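Local structure of glycoside Hydrolase (Bacteroides uniformis, 5TA0) at residues 52-57 against 134-139; 61-66 against 372-377; 67-72 against 405-410; 336-341 against 388-393. The protein probably hydrolyses agarose as a gut bacterial family 86 glycoside hydrolase, and holds an agarose-derived oligosaccharide in the cleft of its alpha/beta barrel. All blocks are in the same frame, centred on the assembly; numbering follows the deposited sequence. Where two conformers were deposited one is given.

Four contacts illustrate how loops around a parallel barrel are tied together across great sequence distances. Residues 52-57 and 61-66 lie in the loop between strand 50-51 and helix 69-76, and 67-72 runs into that helix; contacts 1, 2 and 3 carry them to residues 134-139, 372-377 and 405-410. Contact 4, joining 336-341 to 388-393, closes within the span of contact 3. Contacts 2 and 3 have centres about 8 Å apart, while those of contacts 1 and 4 lie about 21 Å apart. The antiparallel strands 392-394 and 405-407 serve contacts 4 and 3, respectively. First and last barrel strands thus send their loops to one region, and contacts 1 and 2 extend to the bound sugar.

Contact 1 (52-57 against 134-139); sequences HATINE and SNLILC. With AAL (3,6-anhydro-alpha-L-galactopyranose), chain C; EDO (1,2-ethanediol), chain S; EDO (1,2-ethanediol), chain J.
In the alpha/beta barrel, the loop that leaves strand 50-51 lays Thr54 and Ile55 against Leu136 and Ser134, near the start of strand 134-140. The pairing is mostly apolar and light. Thr54 turns its methyl, CG2, onto Leu136 CD1 at 4.0 Å, the two side chains meeting at a slant. A first torsion of 55° puts Thr54 OG1 between its own backbone N and carbonyl carbon, which leaves CG2 for the leucine. Next along the loop, Ile55 CG2 reaches Ser134 CB at 4.2 Å. A water completes the join: it accepts from Ile55 N at 2.9 Å and is hydrogen-bonded to Ser134 OG at 2.8 Å, bridging a loop amide to a strand hydroxyl. Within the loop, two weak bonds run in opposite senses, from Thr54 N to Glu57 OE2 and from Glu57 N to Thr54 OG1, and tend to hold the turn in shape. At the other end of the loop segment His52 belongs to the glycan pocket; its CE1 lies 3.4 Å from C6 of the anhydrogalactose, and its NE2 is hydrogen-bonded to Arg83. Phe370, just past strand 364-369, meets the same imidazole edge to face. Between strands 50-51 and 134-140 in the sheet runs strand 80-84, whose Val81 touches both Ile55 and Ser134 and whose Glu84 touches Thr54.

Contact 2 (61-66 against 372-377); sequences DSANKI and MLKSEW. With GAL (beta-D-galactopyranose), chain B.
Lys374 and Asn64 approach from opposite directions, and nearly all the close contact is made by one ammonium group. Lys374 NZ donates to Asn64 OD1 at 2.8 Å, arriving at 125° to the C=O bond and tilted 24° from the carbonyl plane. The lysine chain is extended except for a bend at its third torsion, -64°, which swings CE to 3.4 Å from Asn64 OD1, the last bond then running on extended to NZ. Tyr59 O also receives a hydrogen bond from Lys374 NZ, and another from Asn64 ND2, thereby fixing which way the amide faces. Tyr405 and Leu392 touch the buried lysine side chain. On the looser side, Ser62 is exposed: a water accepts from Lys374 NZ and is hydrogen-bonded to Ser62 OG at 2.7 Å, while Ser62 O, though near NZ, is poorly angled for a bond. The lysine belongs to the loop after strand 364-369, the last of the barrel sheet, and farther along this loop an aromatic platform forms for the sugar. A galactose lies over one face of the Trp377 indole, its C1 3.6 Å from Trp377 CZ2. Ser375 CB lies against the opposite face, toward its rim. Met372 CE sits at the indole edge, in its plane, and reaches galactose O2 at 3.9 Å, making the two side chains adjoining parts of the glycan pocket.

Contact 3 (67-72 against 405-410); sequences ADLRDD and YVYSEL
Tyr407 reaches out from the end of strand 405-407 to Leu69 and Asp72 in the first turn of helix 69-76. From CB the chain sets CG anti to the carbonyl carbon (chi1 -73°), and contact begins farther along the ring. On one flank CE1 lies 4.1 Å from Leu69 CD1; on the other, CE2 comes within 3.3 Å of Asp72 OD1, which sits at the ring edge and in its plane. CZ touches the same leucine methyl at 4.0 Å, the two side chains sliding past each other in opposite directions. At the tip, OH lies 3.6 Å from Leu69 CD1. It donates to Asp72 OD1 at 2.7 Å, and that oxygen receives it on its anti lone pair, with carboxylate and ring planes 30° apart. The other oxygen, Asp72 OD2, is held by Lys76 one turn on, so the carboxylate is gripped at both ends. This strand pairs antiparallel with strand 392-394, whose Leu392 also touches Leu69, and the contact ties the two-stranded ribbon to the first turn of the helix. A phenylalanine in place of Tyr407 would probably leave Asp72 OD1 without its hydroxyl donor and free the carboxylate to turn about its remaining tie to Lys76. The helix start is itself capped: Asp68 OD1 accepts from Asp71 N at 3.1 Å, met from above the carboxylate plane.

Contact 4 (336-341 against 388-393); sequences KPWSPY and TARMLR
Arg393 spreads its side chain over the indole of Trp338, and stacking supplies most of the contact. Its guanidinium lies nearly flat on the ring, centres 4.3 Å apart and planes at 21°, with NE 3.3 Å from Trp338 CH2. Such a stack is a cation-pi arrangement, in which the electron-rich ring face probably stabilises the arginine charge. A CH-pi contact continues it toward the backbone: Arg393 CD stands 3.8 Å from the centroid of the six-membered ring of Trp338, almost on the ring normal. A first torsion of 54° places Arg393 CG between its backbone N and carbonyl carbon, and the chain then bends at its second torsion and passes over the ring face. The opposite face of the indole is backed by Pro340 N. The tryptophan precedes helix 340-358, where Ser339 is the N-cap, whereas the arginine rides on strand 392-394; the contact therefore joins a helix start to the ribbon that pairs with strand 405-407. Replacing Trp338 by an alanine would probably open a gap beneath Arg393 and leave its guanidinium with little beyond a weak bond to Glu395 O to stop it swinging. Arg390 meets Trp338 by simple packing, its guanidinium edge against CB with NH2 at 3.8 Å. Of the polar bonds, Trp338 NE1 is hydrogen-bonded to Asp343 in that helix, which fixes the rotation of the ring, and Arg390 NH2 makes a salt bridge to Glu397.

Contact 1 (52-57 against 134-139)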
# COMPACT_ATOMS: atom_id res chain seq x y z
N HIS A 52 5.16 -9.08 6.10
CA HIS A 52 5.34 -10.04 5.00
C HIS A 52 5.94 -11.31 5.57
O HIS A 52 7.12 -11.58 5.39
CB HIS A 52 6.22 -9.40 3.93
CG HIS A 52 6.26 -10.14 2.63
ND1 HIS A 52 6.68 -11.45 2.50
CD2 HIS A 52 5.90 -9.75 1.38
CE1 HIS A 52 6.60 -11.82 1.24
NE2 HIS A 52 6.16 -10.80 0.54
N ALA A 53 5.11 -12.12 6.22
CA ALA A 53 5.52 -13.33 6.94
C ALA A 53 4.37 -14.32 6.92
O ALA A 53 3.30 -14.04 6.40
CB ALA A 53 5.93 -12.98 8.37
N THR A 54 4.62 -15.49 7.47
CA THR A 54 3.57 -16.47 7.71
C THR A 54 3.72 -16.96 9.14
O THR A 54 4.79 -16.84 9.76
CB THR A 54 3.68 -17.68 6.77
OG1 THR A 54 4.99 -18.25 6.90
CG2 THR A 54 3.44 -17.28 5.32
N ILE A 55 2.64 -17.53 9.66
CA ILE A 55 2.67 -18.10 11.02
C ILE A 55 3.53 -19.35 11.17
O ILE A 55 3.96 -19.67 12.28
CB ILE A 55 1.24 -18.37 11.57
CG1 ILE A 55 0.54 -19.49 10.79
CG2 ILE A 55 0.43 -17.09 11.58
CD1 ILE A 55 -0.82 -19.85 11.35
N ASN A 56 3.83 -20.02 10.05
CA ASN A 56 4.48 -21.34 10.07
C ASN A 56 5.93 -21.35 9.61
O ASN A 56 6.56 -22.38 9.63
CB ASN A 56 3.66 -22.41 9.34
CG ASN A 56 3.37 -22.05 7.90
OD1 ASN A 56 2.98 -20.93 7.58
ND2 ASN A 56 3.55 -23.01 7.02
N GLU A 57 6.47 -20.21 9.19
CA GLU A 57 7.89 -20.20 8.81
C GLU A 57 8.69 -20.68 10.05
O GLU A 57 8.37 -20.31 11.18
CB GLU A 57 8.31 -18.85 8.21
CG GLU A 57 8.08 -17.63 9.02
CD GLU A 57 8.67 -16.41 8.36
OE1 GLU A 57 9.89 -16.25 8.52
OE2 GLU A 57 7.94 -15.65 7.69
N SER A 134 -4.04 -14.72 10.32
CA SER A 134 -3.48 -14.94 9.00
C SER A 134 -4.52 -14.87 7.90
O SER A 134 -5.56 -15.57 7.96
CB SER A 134 -2.81 -16.31 8.99
OG SER A 134 -2.19 -16.56 7.73
N ASN A 135 -4.25 -14.04 6.90
CA ASN A 135 -5.01 -14.01 5.66
C ASN A 135 -3.97 -13.93 4.56
O ASN A 135 -3.36 -12.89 4.31
CB ASN A 135 -5.94 -12.81 5.65
CG ASN A 135 -6.91 -12.81 4.46
OD1 ASN A 135 -6.92 -13.74 3.67
ND2 ASN A 135 -7.72 -11.78 4.36
N LEU A 136 -3.69 -15.06 3.94
CA LEU A 136 -2.52 -15.15 3.07
C LEU A 136 -2.71 -14.55 1.71
O LEU A 136 -3.70 -14.82 1.01
CB LEU A 136 -2.10 -16.62 2.91
CG LEU A 136 -0.82 -16.89 2.12
CD1 LEU A 136 0.37 -16.36 2.89
CD2 LEU A 136 -0.69 -18.38 1.83
N ILE A 137 -1.72 -13.75 1.32
CA ILE A 137 -1.50 -13.38 -0.08
C ILE A 137 -0.50 -14.37 -0.67
O ILE A 137 0.64 -14.44 -0.25
CB ILE A 137 -0.93 -11.94 -0.23
CG1 ILE A 137 -1.78 -10.93 0.54
CG2 ILE A 137 -0.78 -11.57 -1.70
CD1 ILE A 137 -1.14 -9.56 0.66
N LEU A 138 -0.96 -15.13 -1.65
CA LEU A 138 -0.11 -16.05 -2.40
C LEU A 138 0.30 -15.37 -3.72
O LEU A 138 -0.48 -14.66 -4.33
CB LEU A 138 -0.89 -17.35 -2.66
CG LEU A 138 -0.12 -18.49 -3.33
CD1 LEU A 138 1.13 -18.90 -2.55
CD2 LEU A 138 -1.02 -19.71 -3.52
N CYS A 139 1.56 -15.58 -4.13
CA CYS A 139 2.07 -15.05 -5.38
C CYS A 139 3.19 -15.92 -5.87
O CYS A 139 3.91 -16.54 -5.06
CB CYS A 139 2.56 -13.62 -5.16
SG CYS A 139 3.05 -12.70 -6.65
C1 AAL C . 10.39 -10.37 -2.92
C2 AAL C . 9.66 -11.49 -3.68
C3 AAL C . 9.38 -12.70 -2.80
C4 AAL C . 10.65 -13.13 -2.11
C5 AAL C . 10.81 -12.00 -1.14
C6 AAL C . 9.41 -11.84 -0.63
O2 AAL C . 10.45 -11.96 -4.79
O3 AAL C . 8.57 -12.27 -1.70
O4 AAL C . 10.40 -14.35 -1.38
O5 AAL C . 11.19 -10.80 -1.81
C1 EDO S . -7.82 -8.13 4.27
O1 EDO S . -9.05 -8.76 4.64
C2 EDO S . -6.89 -8.16 5.46
O2 EDO S . -6.88 -9.41 6.12
C1 EDO J . 3.41 -21.55 3.12
O1 EDO J . 2.91 -21.88 4.41
C2 EDO J . 2.53 -20.49 2.51
O2 EDO J . 1.28 -21.04 2.09
O HOH W 1 0.46 -17.45 7.78

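Contact 2 (61-66 against 372-377)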
# COMPACT_ATOMS: atom_id res chain seq x y z
N ASP A 61 11.07 -20.21 15.42
CA ASP A 61 11.25 -21.30 16.39
C ASP A 61 12.68 -21.65 16.71
O ASP A 61 12.92 -22.67 17.37
CB ASP A 61 10.52 -22.51 15.84
CG ASP A 61 9.02 -22.24 15.71
OD1 ASP A 61 8.42 -21.83 16.70
OD2 ASP A 61 8.52 -22.37 14.59
N SER A 62 13.64 -20.85 16.28
CA SER A 62 15.04 -21.08 16.64
C SER A 62 15.84 -19.80 16.61
O SER A 62 15.51 -18.86 15.86
CB SER A 62 15.67 -22.12 15.73
OG SER A 62 15.74 -21.69 14.40
N ALA A 63 16.88 -19.77 17.45
CA ALA A 63 17.92 -18.74 17.46
C ALA A 63 17.43 -17.36 17.87
O ALA A 63 18.13 -16.38 17.60
CB ALA A 63 18.62 -18.68 16.12
N ASN A 64 16.30 -17.27 18.56
CA ASN A 64 15.74 -16.00 19.01
C ASN A 64 15.88 -15.80 20.52
O ASN A 64 15.69 -16.75 21.29
CB ASN A 64 14.26 -15.92 18.62
CG ASN A 64 14.03 -16.17 17.14
OD1 ASN A 64 14.79 -15.72 16.30
ND2 ASN A 64 12.98 -16.93 16.80
N LYS A 65 16.18 -14.58 20.94
CA LYS A 65 16.26 -14.26 22.37
C LYS A 65 14.94 -14.56 23.08
O LYS A 65 14.93 -15.12 24.18
CB LYS A 65 16.64 -12.81 22.58
CG LYS A 65 16.93 -12.44 24.03
CD LYS A 65 17.95 -11.31 24.15
CE LYS A 65 19.32 -11.64 23.56
NZ LYS A 65 19.80 -13.04 23.80
N ILE A 66 13.83 -14.17 22.45
CA ILE A 66 12.48 -14.41 22.97
C ILE A 66 12.05 -15.85 22.62
O ILE A 66 12.02 -16.25 21.45
CB ILE A 66 11.47 -13.36 22.44
CG1 ILE A 66 11.87 -11.95 22.90
CG2 ILE A 66 10.06 -13.69 22.94
CD1 ILE A 66 11.00 -10.86 22.33
N MET A 372 10.07 -8.52 6.43
CA MET A 372 10.01 -9.98 6.61
C MET A 372 10.44 -10.31 8.03
O MET A 372 11.06 -9.46 8.70
CB MET A 372 10.88 -10.65 5.58
CG MET A 372 10.37 -10.39 4.16
SD MET A 372 11.15 -11.39 2.87
CE MET A 372 10.29 -12.93 3.16
N LEU A 373 10.16 -11.50 8.53
CA LEU A 373 10.54 -11.82 9.90
C LEU A 373 12.05 -11.89 10.08
O LEU A 373 12.59 -11.23 10.97
CB LEU A 373 9.91 -13.16 10.33
CG LEU A 373 10.21 -13.58 11.78
CD1 LEU A 373 9.53 -12.66 12.74
CD2 LEU A 373 9.76 -15.02 12.02
N LYS A 374 12.70 -12.66 9.23
CA LYS A 374 14.11 -13.02 9.45
C LYS A 374 14.89 -13.22 8.17
O LYS A 374 16.03 -12.75 8.04
CB LYS A 374 14.19 -14.29 10.31
CG LYS A 374 15.63 -14.72 10.65
CD LYS A 374 15.75 -15.94 11.55
CE LYS A 374 15.19 -15.69 12.93
NZ LYS A 374 15.32 -16.89 13.82
N SER A 375 14.33 -13.96 7.22
CA SER A 375 14.94 -14.15 5.91
C SER A 375 16.44 -14.48 5.98
O SER A 375 17.25 -13.84 5.32
CB SER A 375 14.69 -12.92 5.04
OG SER A 375 13.28 -12.77 4.90
N GLU A 376 16.77 -15.49 6.78
CA GLU A 376 18.13 -16.03 6.88
C GLU A 376 18.69 -16.41 5.51
O GLU A 376 19.86 -16.18 5.22
CB GLU A 376 18.11 -17.27 7.78
CG GLU A 376 19.48 -17.80 8.15
CD GLU A 376 19.95 -17.31 9.50
OE1 GLU A 376 21.17 -17.29 9.73
OE2 GLU A 376 19.09 -16.97 10.35
N TRP A 377 17.83 -16.95 4.66
CA TRP A 377 18.19 -17.30 3.27
C TRP A 377 18.75 -16.12 2.47
O TRP A 377 19.42 -16.31 1.46
CB TRP A 377 16.96 -17.89 2.49
CG TRP A 377 15.76 -17.00 2.53
CD1 TRP A 377 14.65 -17.15 3.35
CD2 TRP A 377 15.52 -15.80 1.77
NE1 TRP A 377 13.79 -16.13 3.15
CE2 TRP A 377 14.28 -15.28 2.20
CE3 TRP A 377 16.23 -15.11 0.79
CZ2 TRP A 377 13.74 -14.11 1.66
CZ3 TRP A 377 15.69 -13.93 0.26
CH2 TRP A 377 14.45 -13.45 0.70
C1 GAL B . 11.59 -15.08 -1.07
C2 GAL B . 11.14 -16.40 -0.44
C3 GAL B . 12.31 -17.36 -0.21
C4 GAL B . 13.14 -17.48 -1.48
C5 GAL B . 13.56 -16.09 -1.95
C6 GAL B . 14.41 -16.10 -3.21
O2 GAL B . 10.50 -16.08 0.80
O3 GAL B . 11.82 -18.64 0.24
O4 GAL B . 12.35 -18.08 -2.53
O5 GAL B . 12.39 -15.30 -2.23
O6 GAL B . 14.74 -14.76 -3.61
O HOH W 2 15.75 -19.46 12.80

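Contact 3 (67-72 against 405-410)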
# COMPACT_ATOMS: atom_id res chain seq x y z
N ALA A 67 11.72 -16.63 23.66
CA ALA A 67 11.43 -18.04 23.50
C ALA A 67 10.13 -18.27 22.73
O ALA A 67 10.10 -19.10 21.82
CB ALA A 67 11.35 -18.73 24.85
N ASP A 68 9.09 -17.53 23.10
CA ASP A 68 7.81 -17.58 22.38
C ASP A 68 7.63 -16.26 21.63
O ASP A 68 6.93 -15.35 22.08
CB ASP A 68 6.63 -17.89 23.30
CG ASP A 68 5.36 -18.22 22.53
OD1 ASP A 68 5.30 -17.97 21.31
OD2 ASP A 68 4.39 -18.73 23.14
N LEU A 69 8.25 -16.20 20.46
CA LEU A 69 8.26 -14.99 19.67
C LEU A 69 6.90 -14.70 19.02
O LEU A 69 6.51 -13.54 18.89
CB LEU A 69 9.37 -15.03 18.63
CG LEU A 69 9.57 -13.73 17.84
CD1 LEU A 69 10.02 -12.57 18.72
CD2 LEU A 69 10.58 -13.99 16.74
N ARG A 70 6.17 -15.74 18.61
CA ARG A 70 4.79 -15.52 18.12
C ARG A 70 3.92 -14.81 19.16
O ARG A 70 3.14 -13.92 18.84
CB ARG A 70 4.10 -16.81 17.72
CG ARG A 70 4.64 -17.47 16.49
CD ARG A 70 3.81 -18.71 16.13
NE ARG A 70 4.46 -19.48 15.07
CZ ARG A 70 5.47 -20.32 15.24
NH1 ARG A 70 5.97 -20.54 16.46
NH2 ARG A 70 6.00 -20.95 14.19
N ASP A 71 4.01 -15.24 20.43
CA ASP A 71 3.20 -14.61 21.46
C ASP A 71 3.55 -13.14 21.64
O ASP A 71 2.67 -12.31 21.91
CB ASP A 71 3.35 -15.34 22.79
CG ASP A 71 2.42 -14.79 23.85
OD1 ASP A 71 1.20 -14.90 23.68
OD2 ASP A 71 2.91 -14.18 24.81
N ASP A 72 4.82 -12.81 21.50
CA ASP A 72 5.25 -11.43 21.67
C ASP A 72 4.85 -10.57 20.46
O ASP A 72 4.17 -9.54 20.59
CB ASP A 72 6.75 -11.36 21.94
CG ASP A 72 7.16 -10.02 22.55
OD1 ASP A 72 7.69 -9.15 21.82
OD2 ASP A 72 6.94 -9.82 23.77
N TYR A 405 18.90 -13.71 17.73
CA TYR A 405 18.11 -12.66 17.13
C TYR A 405 17.32 -11.85 18.16
O TYR A 405 16.73 -12.41 19.09
CB TYR A 405 17.13 -13.26 16.11
CG TYR A 405 17.74 -13.62 14.79
CD1 TYR A 405 18.24 -14.88 14.53
CD2 TYR A 405 17.81 -12.67 13.78
CE1 TYR A 405 18.77 -15.20 13.29
CE2 TYR A 405 18.33 -12.98 12.54
CZ TYR A 405 18.80 -14.25 12.29
OH TYR A 405 19.30 -14.55 11.06
N VAL A 406 17.28 -10.55 17.94
CA VAL A 406 16.51 -9.59 18.71
C VAL A 406 15.74 -8.71 17.70
O VAL A 406 16.04 -8.71 16.52
CB VAL A 406 17.42 -8.71 19.58
CG1 VAL A 406 18.16 -9.57 20.59
CG2 VAL A 406 18.41 -7.88 18.75
N TYR A 407 14.79 -7.92 18.17
CA TYR A 407 14.06 -7.03 17.25
C TYR A 407 14.99 -6.02 16.62
O TYR A 407 15.88 -5.46 17.28
CB TYR A 407 12.94 -6.28 17.94
CG TYR A 407 11.74 -7.13 18.31
CD1 TYR A 407 11.07 -7.88 17.34
CD2 TYR A 407 11.24 -7.14 19.60
CE1 TYR A 407 9.95 -8.63 17.66
CE2 TYR A 407 10.13 -7.90 19.94
CZ TYR A 407 9.48 -8.65 18.96
OH TYR A 407 8.36 -9.41 19.26
N SER A 408 14.81 -5.79 15.32
CA SER A 408 15.36 -4.63 14.64
C SER A 408 14.58 -3.40 15.08
O SER A 408 13.64 -3.50 15.89
CB SER A 408 15.27 -4.79 13.14
OG SER A 408 13.90 -4.60 12.71
N GLU A 409 14.89 -2.23 14.52
CA GLU A 409 14.12 -1.05 14.87
C GLU A 409 12.75 -1.04 14.20
O GLU A 409 11.91 -0.23 14.59
CB GLU A 409 14.88 0.24 14.54
CG GLU A 409 16.22 0.35 15.27
CD GLU A 409 16.06 0.23 16.76
OE1 GLU A 409 15.26 1.00 17.33
OE2 GLU A 409 16.63 -0.70 17.38
N LEU A 410 12.49 -1.96 13.27
CA LEU A 410 11.16 -1.99 12.65
C LEU A 410 10.06 -2.36 13.64
O LEU A 410 8.89 -2.04 13.40
CB LEU A 410 11.17 -2.93 11.43
CG LEU A 410 12.18 -2.60 10.33
CD1 LEU A 410 12.06 -3.54 9.14
CD2 LEU A 410 12.09 -1.16 9.84

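Contact 4 (336-341 against 388-393)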
# COMPACT_ATOMS: atom_id res chain seq x y z
N LYS A 336 25.45 -2.03 2.63
CA LYS A 336 25.98 -1.85 3.97
C LYS A 336 25.32 -2.87 4.90
O LYS A 336 24.24 -3.39 4.60
CB LYS A 336 25.66 -0.44 4.47
CG LYS A 336 26.50 0.65 3.84
CD LYS A 336 25.89 2.01 4.13
CE LYS A 336 26.90 3.14 4.13
NZ LYS A 336 26.46 4.12 5.14
N PRO A 337 25.96 -3.15 6.04
CA PRO A 337 25.32 -3.99 7.05
C PRO A 337 24.12 -3.26 7.67
O PRO A 337 23.87 -2.09 7.36
CB PRO A 337 26.44 -4.21 8.08
CG PRO A 337 27.30 -3.01 7.94
CD PRO A 337 27.28 -2.65 6.51
N TRP A 338 23.40 -3.96 8.52
CA TRP A 338 22.24 -3.37 9.20
C TRP A 338 22.61 -2.11 9.98
O TRP A 338 23.71 -2.01 10.54
CB TRP A 338 21.59 -4.41 10.11
CG TRP A 338 20.54 -3.85 11.00
CD1 TRP A 338 19.22 -3.60 10.67
CD2 TRP A 338 20.71 -3.41 12.35
NE1 TRP A 338 18.59 -3.03 11.75
CE2 TRP A 338 19.48 -2.90 12.79
CE3 TRP A 338 21.82 -3.38 13.23
CZ2 TRP A 338 19.30 -2.38 14.07
CZ3 TRP A 338 21.64 -2.89 14.49
CH2 TRP A 338 20.39 -2.40 14.92
N SER A 339 21.71 -1.15 10.01
CA SER A 339 21.80 -0.05 10.97
C SER A 339 20.44 0.41 11.44
O SER A 339 19.45 0.30 10.70
CB SER A 339 22.54 1.15 10.39
OG SER A 339 21.84 1.72 9.30
N PRO A 340 20.38 1.01 12.62
CA PRO A 340 19.14 1.63 13.04
C PRO A 340 18.69 2.71 12.06
O PRO A 340 17.48 2.85 11.81
CB PRO A 340 19.50 2.24 14.40
CG PRO A 340 20.56 1.31 14.94
CD PRO A 340 21.36 0.93 13.74
N TYR A 341 19.62 3.47 11.49
CA TYR A 341 19.26 4.51 10.54
C TYR A 341 18.57 3.95 9.29
O TYR A 341 17.56 4.52 8.80
CB TYR A 341 20.48 5.34 10.13
CG TYR A 341 20.15 6.45 9.17
CD1 TYR A 341 19.38 7.53 9.57
CD2 TYR A 341 20.60 6.40 7.87
CE1 TYR A 341 19.07 8.55 8.69
CE2 TYR A 341 20.29 7.42 6.97
CZ TYR A 341 19.53 8.50 7.38
OH TYR A 341 19.25 9.49 6.47
N THR A 388 17.79 -6.70 3.80
CA THR A 388 17.66 -5.29 4.17
C THR A 388 16.32 -4.88 4.81
O THR A 388 16.17 -3.73 5.19
CB THR A 388 17.98 -4.37 2.98
OG1 THR A 388 17.02 -4.59 1.95
CG2 THR A 388 19.41 -4.62 2.45
N ALA A 389 15.39 -5.80 4.99
CA ALA A 389 14.05 -5.48 5.55
C ALA A 389 13.55 -6.58 6.48
O ALA A 389 12.67 -7.37 6.11
CB ALA A 389 13.07 -5.24 4.41
N ARG A 390 14.15 -6.64 7.66
CA ARG A 390 13.89 -7.68 8.66
C ARG A 390 13.36 -7.14 9.97
O ARG A 390 13.85 -6.14 10.47
CB ARG A 390 15.18 -8.46 8.99
CG ARG A 390 15.74 -9.30 7.86
CD ARG A 390 17.08 -9.87 8.24
NE ARG A 390 18.03 -8.77 8.41
CZ ARG A 390 19.09 -8.78 9.23
NH1 ARG A 390 19.42 -9.84 9.93
NH2 ARG A 390 19.79 -7.66 9.33
N MET A 391 12.38 -7.84 10.55
CA MET A 391 11.91 -7.59 11.90
C MET A 391 12.91 -8.01 12.98
O MET A 391 12.83 -7.50 14.10
CB MET A 391 10.60 -8.33 12.17
CG MET A 391 9.45 -7.88 11.31
SD MET A 391 9.10 -6.11 11.42
CE MET A 391 8.94 -5.85 13.17
N LEU A 392 13.81 -8.93 12.65
CA LEU A 392 14.79 -9.48 13.59
C LEU A 392 16.17 -9.33 12.99
O LEU A 392 16.36 -9.57 11.80
CB LEU A 392 14.56 -10.97 13.81
CG LEU A 392 13.24 -11.44 14.39
CD1 LEU A 392 13.17 -12.96 14.31
CD2 LEU A 392 13.05 -10.92 15.79
N ARG A 393 17.14 -9.04 13.86
CA ARG A 393 18.54 -9.00 13.47
C ARG A 393 19.37 -9.65 14.58
O ARG A 393 18.95 -9.67 15.73
CB ARG A 393 18.96 -7.57 13.15
CG ARG A 393 18.71 -6.53 14.22
CD ARG A 393 19.95 -6.32 15.07
NE ARG A 393 19.74 -5.40 16.19
CZ ARG A 393 20.56 -5.26 17.22
NH1 ARG A 393 20.27 -4.38 18.18
NH2 ARG A 393 21.67 -5.99 17.31